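Local coordinates for protein tannase (Lactobacillus plantarum, PDB 3WA7) that probably hydrolyses the galloyl ester bonds of tannins as a serine esterase of the alpha/beta-hydrolase fold, at residues L250-L261 / R341-L351; L360-F371 / A383-I394. One frame throughout, in Å; residues are numbered along the deposited sequence. Where two conformers were deposited one is given.

Contact 1 of 2, residues L250-L261 / R341-L351; sequences LTVEEQALSLAL and RMKAVPAFDQL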
loop_
_atom_site.group_PDB
_atom_site.type_symbol
_atom_site.label_atom_id
_atom_site.label_comp_id
_atom_site.label_asym_id
_atom_site.label_seq_id
_atom_site.Cartn_x
_atom_site.Cartn_y
_atom_site.Cartn_z
ATOM N N LEU A 250 -7.534 3.467 27.175
ATOM C CA LEU A 250 -6.278 2.777 27.432
ATOM C C LEU A 250 -6.089 2.605 28.933
ATOM O O LEU A 250 -6.338 3.528 29.708
ATOM C CB LEU A 250 -5.095 3.574 26.872
ATOM C CG LEU A 250 -5.043 3.814 25.363
ATOM C CD1 LEU A 250 -3.769 4.575 25.021
ATOM C CD2 LEU A 250 -5.087 2.483 24.625
ATOM N N THR A 251 -5.656 1.417 29.337
ATOM C CA THR A 251 -5.407 1.136 30.745
ATOM C C THR A 251 -4.104 1.830 31.112
ATOM O O THR A 251 -3.397 2.326 30.235
ATOM C CB THR A 251 -5.238 -0.370 30.991
ATOM O OG1 THR A 251 -4.175 -0.868 30.169
ATOM C CG2 THR A 251 -6.522 -1.113 30.660
ATOM N N VAL A 252 -3.779 1.868 32.399
ATOM C CA VAL A 252 -2.542 2.501 32.826
ATOM C C VAL A 252 -1.375 1.756 32.187
ATOM O O VAL A 252 -0.394 2.366 31.763
ATOM C CB VAL A 252 -2.395 2.473 34.366
ATOM C CG1 VAL A 252 -1.054 3.065 34.776
ATOM C CG2 VAL A 252 -3.527 3.259 35.003
ATOM N N GLU A 253 -1.500 0.435 32.106
ATOM C CA GLU A 253 -0.459 -0.400 31.517
ATOM C C GLU A 253 -0.251 -0.043 30.049
ATOM O O GLU A 253 0.884 0.015 29.570
ATOM C CB GLU A 253 -0.831 -1.879 31.643
ATOM C CG GLU A 253 0.293 -2.835 31.274
ATOM C CD GLU A 253 -0.045 -4.280 31.593
ATOM O OE1 GLU A 253 -0.460 -4.553 32.739
ATOM O OE2 GLU A 253 0.109 -5.143 30.705
ATOM N N GLU A 254 -1.350 0.186 29.335
ATOM C CA GLU A 254 -1.277 0.549 27.925
ATOM C C GLU A 254 -0.695 1.952 27.778
ATOM O O GLU A 254 0.018 2.240 26.819
ATOM C CB GLU A 254 -2.664 0.502 27.283
ATOM C CG GLU A 254 -3.217 -0.896 27.064
ATOM C CD GLU A 254 -4.609 -0.870 26.460
ATOM O OE1 GLU A 254 -5.530 -0.344 27.116
ATOM O OE2 GLU A 254 -4.780 -1.367 25.324
ATOM N N GLN A 255 -1.013 2.825 28.730
ATOM C CA GLN A 255 -0.506 4.191 28.711
ATOM C C GLN A 255 0.998 4.189 28.961
ATOM O O GLN A 255 1.731 5.008 28.408
ATOM C CB GLN A 255 -1.212 5.036 29.776
ATOM C CG GLN A 255 -2.674 5.314 29.460
ATOM C CD GLN A 255 -3.389 6.039 30.584
ATOM O OE1 GLN A 255 -2.923 7.069 31.067
ATOM N NE2 GLN A 255 -4.529 5.504 31.005
ATOM N N ALA A 256 1.454 3.267 29.803
ATOM C CA ALA A 256 2.877 3.156 30.105
ATOM C C ALA A 256 3.593 2.594 28.881
ATOM O O ALA A 256 4.686 3.035 28.528
ATOM C CB ALA A 256 3.089 2.239 31.308
ATOM N N LEU A 257 2.963 1.620 28.234
ATOM C CA LEU A 257 3.541 1.004 27.047
ATOM C C LEU A 257 3.627 2.070 25.957
ATOM O O LEU A 257 4.609 2.150 25.218
ATOM C CB LEU A 257 2.663 -0.162 26.582
ATOM C CG LEU A 257 3.298 -1.172 25.624
ATOM C CD1 LEU A 257 4.523 -1.807 26.281
ATOM C CD2 LEU A 257 2.275 -2.243 25.268
ATOM N N SER A 258 2.589 2.897 25.877
ATOM C CA SER A 258 2.527 3.971 24.896
ATOM C C SER A 258 3.680 4.954 25.060
ATOM O O SER A 258 4.310 5.352 24.084
ATOM C CB SER A 258 1.201 4.721 25.024
ATOM O OG SER A 258 1.196 5.886 24.217
ATOM N N LEU A 259 3.955 5.355 26.296
ATOM C CA LEU A 259 5.040 6.301 26.530
ATOM C C LEU A 259 6.385 5.687 26.150
ATOM O O LEU A 259 7.228 6.351 25.551
ATOM C CB LEU A 259 5.054 6.743 27.997
ATOM C CG LEU A 259 6.082 7.811 28.386
ATOM C CD1 LEU A 259 5.887 9.057 27.536
ATOM C CD2 LEU A 259 5.925 8.150 29.868
ATOM N N ALA A 260 6.575 4.414 26.488
ATOM C CA ALA A 260 7.817 3.715 26.177
ATOM C C ALA A 260 8.026 3.601 24.668
ATOM O O ALA A 260 9.146 3.755 24.174
ATOM C CB ALA A 260 7.804 2.326 26.807
ATOM N N LEU A 261 6.947 3.318 23.942
ATOM C CA LEU A 261 7.022 3.197 22.492
ATOM C C LEU A 261 7.341 4.551 21.874
ATOM O O LEU A 261 8.149 4.644 20.949
ATOM C CB LEU A 261 5.702 2.651 21.935
ATOM C CG LEU A 261 5.537 1.127 22.054
ATOM C CD1 LEU A 261 4.077 0.733 21.910
ATOM C CD2 LEU A 261 6.382 0.448 20.986
ATOM N N ARG A 341 -7.668 8.978 18.034
ATOM C CA ARG A 341 -6.856 7.776 17.934
ATOM C C ARG A 341 -7.779 6.649 17.487
ATOM O O ARG A 341 -8.909 6.543 17.959
ATOM C CB ARG A 341 -6.254 7.443 19.305
ATOM C CG ARG A 341 -5.673 6.037 19.418
ATOM C CD ARG A 341 -5.480 5.638 20.877
ATOM N NE ARG A 341 -4.271 6.201 21.474
ATOM C CZ ARG A 341 -3.057 5.668 21.356
ATOM N NH1 ARG A 341 -2.881 4.553 20.659
ATOM N NH2 ARG A 341 -2.019 6.247 21.944
HETATM N N MSE A 342 -7.294 5.806 16.584
HETATM C CA MSE A 342 -8.089 4.694 16.081
HETATM C C MSE A 342 -7.757 3.380 16.776
HETATM O O MSE A 342 -8.641 2.698 17.292
HETATM C CB MSE A 342 -7.857 4.530 14.579
HETATM C CG MSE A 342 -8.653 3.407 13.952
HETATM SE SE MSE A 342 -8.055 3.046 12.159
HETATM C CE MSE A 342 -8.629 1.210 12.025
ATOM N N LYS A 343 -6.472 3.038 16.788
ATOM C CA LYS A 343 -6.006 1.785 17.372
ATOM C C LYS A 343 -5.452 1.892 18.788
ATOM O O LYS A 343 -4.966 2.945 19.204
ATOM C CB LYS A 343 -4.946 1.173 16.453
ATOM C CG LYS A 343 -5.454 0.910 15.041
ATOM C CD LYS A 343 -4.341 0.440 14.123
ATOM C CE LYS A 343 -4.880 0.105 12.739
ATOM N NZ LYS A 343 -3.803 -0.378 11.827
ATOM N N ALA A 344 -5.528 0.781 19.517
ATOM C CA ALA A 344 -5.032 0.708 20.887
ATOM C C ALA A 344 -3.519 0.490 20.890
ATOM O O ALA A 344 -2.854 0.740 19.885
ATOM C CB ALA A 344 -5.732 -0.422 21.637
ATOM N N VAL A 345 -2.982 0.008 22.009
ATOM C CA VAL A 345 -1.541 -0.202 22.137
ATOM C C VAL A 345 -1.151 -1.634 22.520
ATOM O O VAL A 345 -1.657 -2.178 23.501
ATOM C CB VAL A 345 -0.956 0.752 23.210
ATOM C CG1 VAL A 345 0.563 0.656 23.229
ATOM C CG2 VAL A 345 -1.402 2.176 22.937
ATOM N N PRO A 346 -0.268 -2.274 21.732
ATOM C CA PRO A 346 0.372 -1.749 20.522
ATOM C C PRO A 346 -0.660 -1.771 19.397
ATOM O O PRO A 346 -1.543 -2.629 19.385
ATOM C CB PRO A 346 1.514 -2.736 20.272
ATOM C CG PRO A 346 1.808 -3.292 21.641
ATOM C CD PRO A 346 0.426 -3.490 22.194
ATOM N N ALA A 347 -0.550 -0.841 18.455
ATOM C CA ALA A 347 -1.503 -0.768 17.351
ATOM C C ALA A 347 -1.343 -1.866 16.302
ATOM O O ALA A 347 -2.312 -2.226 15.627
ATOM C CB ALA A 347 -1.414 0.607 16.674
ATOM N N PHE A 348 -0.132 -2.399 16.164
ATOM C CA PHE A 348 0.129 -3.432 15.168
ATOM C C PHE A 348 0.543 -4.773 15.762
ATOM O O PHE A 348 -0.049 -5.803 15.443
ATOM C CB PHE A 348 1.187 -2.939 14.174
ATOM C CG PHE A 348 0.763 -1.711 13.410
ATOM C CD1 PHE A 348 0.801 -0.456 14.009
ATOM C CD2 PHE A 348 0.257 -1.822 12.117
ATOM C CE1 PHE A 348 0.335 0.677 13.334
ATOM C CE2 PHE A 348 -0.214 -0.698 11.433
ATOM C CZ PHE A 348 -0.175 0.553 12.044
ATOM N N ASP A 349 1.557 -4.775 16.618
ATOM C CA ASP A 349 1.979 -6.030 17.221
ATOM C C ASP A 349 1.262 -6.208 18.556
ATOM O O ASP A 349 1.810 -5.902 19.617
ATOM C CB ASP A 349 3.496 -6.055 17.426
ATOM C CG ASP A 349 4.018 -7.456 17.694
ATOM O OD1 ASP A 349 3.195 -8.345 17.998
ATOM O OD2 ASP A 349 5.243 -7.671 17.604
ATOM N N GLN A 350 0.022 -6.690 18.494
ATOM C CA GLN A 350 -0.767 -6.899 19.704
ATOM C C GLN A 350 -0.137 -7.953 20.605
ATOM O O GLN A 350 0.387 -8.960 20.127
ATOM C CB GLN A 350 -2.198 -7.290 19.334
ATOM C CG GLN A 350 -3.120 -6.110 19.103
ATOM C CD GLN A 350 -3.610 -5.510 20.405
ATOM O OE1 GLN A 350 -4.305 -6.170 21.178
ATOM N NE2 GLN A 350 -3.246 -4.258 20.659
ATOM N N LEU A 351 -0.186 -7.716 21.913
ATOM C CA LEU A 351 0.414 -8.643 22.861
ATOM C C LEU A 351 -0.238 -10.018 22.837
ATOM O O LEU A 351 0.401 -11.015 23.182
ATOM C CB LEU A 351 0.357 -8.066 24.278
ATOM C CG LEU A 351 1.001 -6.687 24.454
ATOM C CD1 LEU A 351 1.020 -6.329 25.937
ATOM C CD2 LEU A 351 2.415 -6.687 23.889
#
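Leu250, just before helix 252-271, and Glu254, Leu257, Ser258 and Leu261 on its first turns pack against an irregular loop, 341-351. The backbones come closest at Glu254 and Val345, with CA atoms 5.8 Å apart. The helix starts with a capping box. Glu254 N donates to Thr251 OG1, and Thr251 N returns a bond to the anti lone pair of Glu254 OE1. This is helix-to-loop packing on the alpha/beta-hydrolase chain, and it is mostly apolar.

Val345 lies at the centre of the packing. Its CG1 lies anti to the backbone N (chi1 -173°) and points at the helix, where Leu261 CD1 meets it tip to tip at 3.8 Å. The Leu257 side chain slides past it in the opposite direction, and Leu257 CD2 goes on to the ring of Pro346, 3.8 Å from CD. The peptide bond before Pro346 is cis. The other branch, Val345 CG2, faces Leu250 CD1 at 4.0 Å.

Arg341 meets the helix segment at Leu250 and Ser258. Arg341 NH2 forms a salt bridge with Glu217, which also bonds Ser258 OG. Arg341 NH1 donates to Lys343 O in the guanidinium plane, at 3.0 Å. Leu250 CD1 sits over one guanidinium face, 3.7 Å above the plane and offset toward the rim.

Contact 2 of 2, residues L360-F371 / A383-I394; sequences LFGDATAKAKHF and AQLADAELIQAI
His370 and Leu385 form a single beta bridge between two loop segments, the second of which runs on into helix 388-393. His370 N donates to Gln384 O at 3.0 Å, nearly along the C=O axis. Ala386 N donates back to His370 O at 2.9 Å, almost straight at 173°. The pairing joins parts of the alpha/beta-hydrolase chain that flank helix 373-377.

The tight side is apolar. Phe361 CZ lies 3.5 Å from Ile394 CD1, the two side chains coming from opposite directions. The Ile391 and Phe361 side chains cross at about a right angle, with Ile391 CG1 near Phe361 CE2. Ala386 CB touches Phe361 CD2 at 3.8 Å. Phe371 CB covers one face of the Phe361 ring, offset toward the rim, and Leu209 of helix 209-220 also packs on both phenylalanines.

The other side is polar and wet. Asp363 OD1 accepts from Thr365 N, an Asx turn, and from Ala366 N, which extends it to an Asx motif; Thr365 OG1 adds a third bond. Lys369 runs extended beyond CG past Ala386, and its NZ forms a salt bridge with Asp363 OD2 at 2.7 Å, arriving from above the carboxylate plane. Two waters also accept from this amine. One is bound by Asp387 N, the other donates to Leu385 O and, weakly, to Gln384 OE1. A methionine in place of Lys369 would probably leave Asp363 OD2 without its charged mate and the two waters without their shared donor. A third water accepts from Gln384 N and donates to Ala368 O, 2.7 Å away.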
loop_
_atom_site.group_PDB
_atom_site.type_symbol
_atom_site.label_atom_id
_atom_site.label_comp_id
_atom_site.label_asym_id
_atom_site.label_seq_id
_atom_site.Cartn_x
_atom_site.Cartn_y
_atom_site.Cartn_z
ATOM N N LEU A 360 -0.407 -12.112 9.687
ATOM C CA LEU A 360 0.438 -12.043 8.495
ATOM C C LEU A 360 1.777 -12.720 8.770
ATOM O O LEU A 360 2.312 -13.434 7.919
ATOM C CB LEU A 360 0.702 -10.580 8.103
ATOM C CG LEU A 360 1.853 -10.353 7.114
ATOM C CD1 LEU A 360 1.477 -10.922 5.743
ATOM C CD2 LEU A 360 2.159 -8.855 7.014
ATOM N N PHE A 361 2.317 -12.491 9.964
ATOM C CA PHE A 361 3.607 -13.059 10.334
ATOM C C PHE A 361 3.581 -14.477 10.895
ATOM O O PHE A 361 4.591 -14.971 11.403
ATOM C CB PHE A 361 4.338 -12.120 11.298
ATOM C CG PHE A 361 5.011 -10.957 10.613
ATOM C CD1 PHE A 361 4.525 -9.661 10.761
ATOM C CD2 PHE A 361 6.135 -11.163 9.818
ATOM C CE1 PHE A 361 5.154 -8.585 10.129
ATOM C CE2 PHE A 361 6.771 -10.096 9.181
ATOM C CZ PHE A 361 6.280 -8.805 9.338
ATOM N N GLY A 362 2.432 -15.135 10.816
ATOM C CA GLY A 362 2.371 -16.510 11.273
ATOM C C GLY A 362 3.002 -17.332 10.162
ATOM O O GLY A 362 3.367 -16.778 9.122
ATOM N N ASP A 363 3.159 -18.635 10.367
ATOM C CA ASP A 363 3.727 -19.484 9.329
ATOM C C ASP A 363 3.085 -20.863 9.360
ATOM O O ASP A 363 2.017 -21.038 9.946
ATOM C CB ASP A 363 5.257 -19.591 9.459
ATOM C CG ASP A 363 5.705 -20.194 10.779
ATOM O OD1 ASP A 363 4.864 -20.722 11.537
ATOM O OD2 ASP A 363 6.922 -20.145 11.052
ATOM N N ALA A 364 3.733 -21.835 8.727
ATOM C CA ALA A 364 3.203 -23.191 8.665
ATOM C C ALA A 364 2.899 -23.797 10.030
ATOM O O ALA A 364 2.069 -24.701 10.135
ATOM C CB ALA A 364 4.171 -24.091 7.900
ATOM N N THR A 365 3.566 -23.302 11.069
ATOM C CA THR A 365 3.360 -23.819 12.421
ATOM C C THR A 365 2.436 -22.976 13.291
ATOM O O THR A 365 1.483 -23.494 13.875
ATOM C CB THR A 365 4.694 -23.962 13.184
ATOM O OG1 THR A 365 5.297 -22.671 13.350
ATOM C CG2 THR A 365 5.638 -24.864 12.433
ATOM N N ALA A 366 2.723 -21.679 13.381
ATOM C CA ALA A 366 1.933 -20.780 14.213
ATOM C C ALA A 366 0.970 -19.919 13.416
ATOM O O ALA A 366 1.331 -19.358 12.382
ATOM C CB ALA A 366 2.859 -19.892 15.040
ATOM N N LYS A 367 -0.258 -19.810 13.907
ATOM C CA LYS A 367 -1.264 -19.003 13.231
ATOM C C LYS A 367 -0.839 -17.536 13.217
ATOM O O LYS A 367 -1.153 -16.801 12.285
ATOM C CB LYS A 367 -2.617 -19.132 13.933
ATOM C CG LYS A 367 -3.710 -18.290 13.287
ATOM C CD LYS A 367 -5.037 -18.426 14.013
ATOM C CE LYS A 367 -6.111 -17.590 13.336
ATOM N NZ LYS A 367 -7.429 -17.719 14.022
ATOM N N ALA A 368 -0.127 -17.114 14.255
ATOM C CA ALA A 368 0.323 -15.730 14.337
ATOM C C ALA A 368 1.615 -15.628 15.127
ATOM O O ALA A 368 1.950 -16.525 15.897
ATOM C CB ALA A 368 -0.756 -14.870 14.988
ATOM N N LYS A 369 2.342 -14.532 14.925
ATOM C CA LYS A 369 3.600 -14.302 15.629
ATOM C C LYS A 369 3.789 -12.823 15.928
ATOM O O LYS A 369 3.101 -11.967 15.369
ATOM C CB LYS A 369 4.798 -14.750 14.781
ATOM C CG LYS A 369 4.942 -16.241 14.529
ATOM C CD LYS A 369 6.271 -16.514 13.829
ATOM C CE LYS A 369 6.451 -17.984 13.473
ATOM N NZ LYS A 369 7.763 -18.227 12.793
ATOM N N HIS A 370 4.721 -12.531 16.827
ATOM C CA HIS A 370 5.053 -11.147 17.129
ATOM C C HIS A 370 6.131 -10.802 16.109
ATOM O O HIS A 370 6.715 -11.700 15.492
ATOM C CB HIS A 370 5.607 -11.016 18.548
ATOM C CG HIS A 370 4.581 -11.226 19.615
ATOM N ND1 HIS A 370 3.455 -10.440 19.727
ATOM C CD2 HIS A 370 4.505 -12.138 20.613
ATOM C CE1 HIS A 370 2.728 -10.859 20.748
ATOM N NE2 HIS A 370 3.343 -11.888 21.302
ATOM N N PHE A 371 6.385 -9.513 15.912
ATOM C CA PHE A 371 7.401 -9.083 14.960
ATOM C C PHE A 371 8.212 -7.912 15.503
ATOM O O PHE A 371 8.869 -7.185 14.753
ATOM C CB PHE A 371 6.762 -8.737 13.608
ATOM C CG PHE A 371 5.511 -7.905 13.710
ATOM C CD1 PHE A 371 5.562 -6.520 13.560
ATOM C CD2 PHE A 371 4.275 -8.509 13.936
ATOM C CE1 PHE A 371 4.397 -5.753 13.630
ATOM C CE2 PHE A 371 3.108 -7.754 14.008
ATOM C CZ PHE A 371 3.170 -6.371 13.853
ATOM N N ALA A 383 3.915 -17.428 22.434
ATOM C CA ALA A 383 4.193 -16.929 21.093
ATOM C C ALA A 383 5.646 -16.995 20.642
ATOM O O ALA A 383 6.568 -17.106 21.452
ATOM C CB ALA A 383 3.695 -15.495 20.982
ATOM N N GLN A 384 5.825 -16.913 19.326
ATOM C CA GLN A 384 7.140 -16.927 18.700
ATOM C C GLN A 384 7.355 -15.573 18.039
ATOM O O GLN A 384 6.394 -14.884 17.696
ATOM C CB GLN A 384 7.218 -17.997 17.609
ATOM C CG GLN A 384 7.039 -19.431 18.065
ATOM C CD GLN A 384 7.085 -20.394 16.892
ATOM O OE1 GLN A 384 8.073 -20.448 16.159
ATOM N NE2 GLN A 384 6.012 -21.152 16.702
ATOM N N LEU A 385 8.617 -15.204 17.858
ATOM C CA LEU A 385 8.972 -13.949 17.205
ATOM C C LEU A 385 9.339 -14.295 15.764
ATOM O O LEU A 385 10.152 -15.187 15.521
ATOM C CB LEU A 385 10.167 -13.302 17.919
ATOM C CG LEU A 385 10.787 -12.033 17.323
ATOM C CD1 LEU A 385 9.780 -10.889 17.321
ATOM C CD2 LEU A 385 12.012 -11.654 18.142
ATOM N N ALA A 386 8.734 -13.597 14.809
ATOM C CA ALA A 386 9.005 -13.856 13.398
ATOM C C ALA A 386 10.474 -13.650 13.027
ATOM O O ALA A 386 11.183 -12.850 13.643
ATOM C CB ALA A 386 8.118 -12.969 12.531
ATOM N N ASP A 387 10.915 -14.382 12.009
ATOM C CA ASP A 387 12.284 -14.312 11.513
ATOM C C ASP A 387 12.657 -12.883 11.120
ATOM O O ASP A 387 11.959 -12.246 10.333
ATOM C CB ASP A 387 12.431 -15.236 10.302
ATOM C CG ASP A 387 13.833 -15.236 9.738
ATOM O OD1 ASP A 387 14.740 -15.788 10.394
ATOM O OD2 ASP A 387 14.027 -14.676 8.642
ATOM N N ALA A 388 13.765 -12.385 11.667
ATOM C CA ALA A 388 14.222 -11.026 11.380
ATOM C C ALA A 388 14.477 -10.778 9.893
ATOM O O ALA A 388 14.216 -9.687 9.384
ATOM C CB ALA A 388 15.488 -10.728 12.178
ATOM N N GLU A 389 14.995 -11.789 9.204
ATOM C CA GLU A 389 15.294 -11.672 7.781
ATOM C C GLU A 389 14.009 -11.492 6.975
ATOM O O GLU A 389 13.979 -10.742 6.000
ATOM C CB GLU A 389 16.048 -12.917 7.311
ATOM C CG GLU A 389 16.673 -12.803 5.932
ATOM C CD GLU A 389 17.514 -14.020 5.583
ATOM O OE1 GLU A 389 18.398 -14.381 6.388
ATOM O OE2 GLU A 389 17.298 -14.615 4.507
ATOM N N LEU A 390 12.950 -12.183 7.388
ATOM C CA LEU A 390 11.659 -12.086 6.707
ATOM C C LEU A 390 11.021 -10.724 6.957
ATOM O O LEU A 390 10.458 -10.111 6.049
ATOM C CB LEU A 390 10.720 -13.195 7.194
ATOM C CG LEU A 390 9.265 -13.115 6.707
ATOM C CD1 LEU A 390 9.218 -13.130 5.181
ATOM C CD2 LEU A 390 8.479 -14.290 7.273
ATOM N N ILE A 391 11.099 -10.253 8.195
ATOM C CA ILE A 391 10.535 -8.953 8.538
ATOM C C ILE A 391 11.206 -7.889 7.667
ATOM O O ILE A 391 10.540 -7.032 7.082
ATOM C CB ILE A 391 10.772 -8.634 10.030
ATOM C CG1 ILE A 391 10.004 -9.634 10.898
ATOM C CG2 ILE A 391 10.354 -7.203 10.329
ATOM C CD1 ILE A 391 10.310 -9.524 12.384
ATOM N N GLN A 392 12.527 -7.965 7.571
ATOM C CA GLN A 392 13.299 -7.019 6.771
ATOM C C GLN A 392 12.978 -7.129 5.278
ATOM O O GLN A 392 12.854 -6.117 4.574
ATOM C CB GLN A 392 14.794 -7.267 6.995
ATOM C CG GLN A 392 15.712 -6.375 6.184
ATOM C CD GLN A 392 17.174 -6.710 6.398
ATOM O OE1 GLN A 392 17.695 -6.590 7.508
ATOM N NE2 GLN A 392 17.843 -7.140 5.337
ATOM N N ALA A 393 12.832 -8.362 4.806
ATOM C CA ALA A 393 12.543 -8.628 3.403
ATOM C C ALA A 393 11.233 -8.023 2.900
ATOM O O ALA A 393 11.131 -7.661 1.725
ATOM C CB ALA A 393 12.542 -10.138 3.154
ATOM N N ILE A 394 10.231 -7.909 3.766
ATOM C CA ILE A 394 8.960 -7.347 3.316
ATOM C C ILE A 394 8.771 -5.874 3.670
ATOM O O ILE A 394 7.675 -5.332 3.534
ATOM C CB ILE A 394 7.742 -8.151 3.840
ATOM C CG1 ILE A 394 7.627 -8.030 5.358
ATOM C CG2 ILE A 394 7.861 -9.606 3.409
ATOM C CD1 ILE A 394 6.302 -8.557 5.886
HETATM O O HOH W 1 3.539 -17.566 17.778
HETATM O O HOH W 2 8.991 -16.408 10.837
HETATM O O HOH W 3 9.783 -17.825 14.720
#

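Overall arrangement
Contacts 1 and 2 follow one another along the chain, their centres about 21 Å apart, and they meet directly at Asp349. Its carboxylate, in the 341-351 loop of contact 1, reaches His370, a bridge residue of contact 2, and the next residue, Phe371: Asp349 OD1 lies 2.7 Å from His370 ND1, and Asp349 OD2 lies 2.8 Å from Phe371 N, both probable hydrogen bonds. Helix 209-220 also links them, since Val345 and Pro346 touch it in contact 1 and Phe361 and Ile391 in contact 2. A Ser163-His451-Asp419 arrangement elsewhere in the chain is consistent with a catalytic triad. Neither contact includes these residues, but Met342 (selenomethionine) of the 341-351 loop, outside the packing, touches Arg420, next after Asp419.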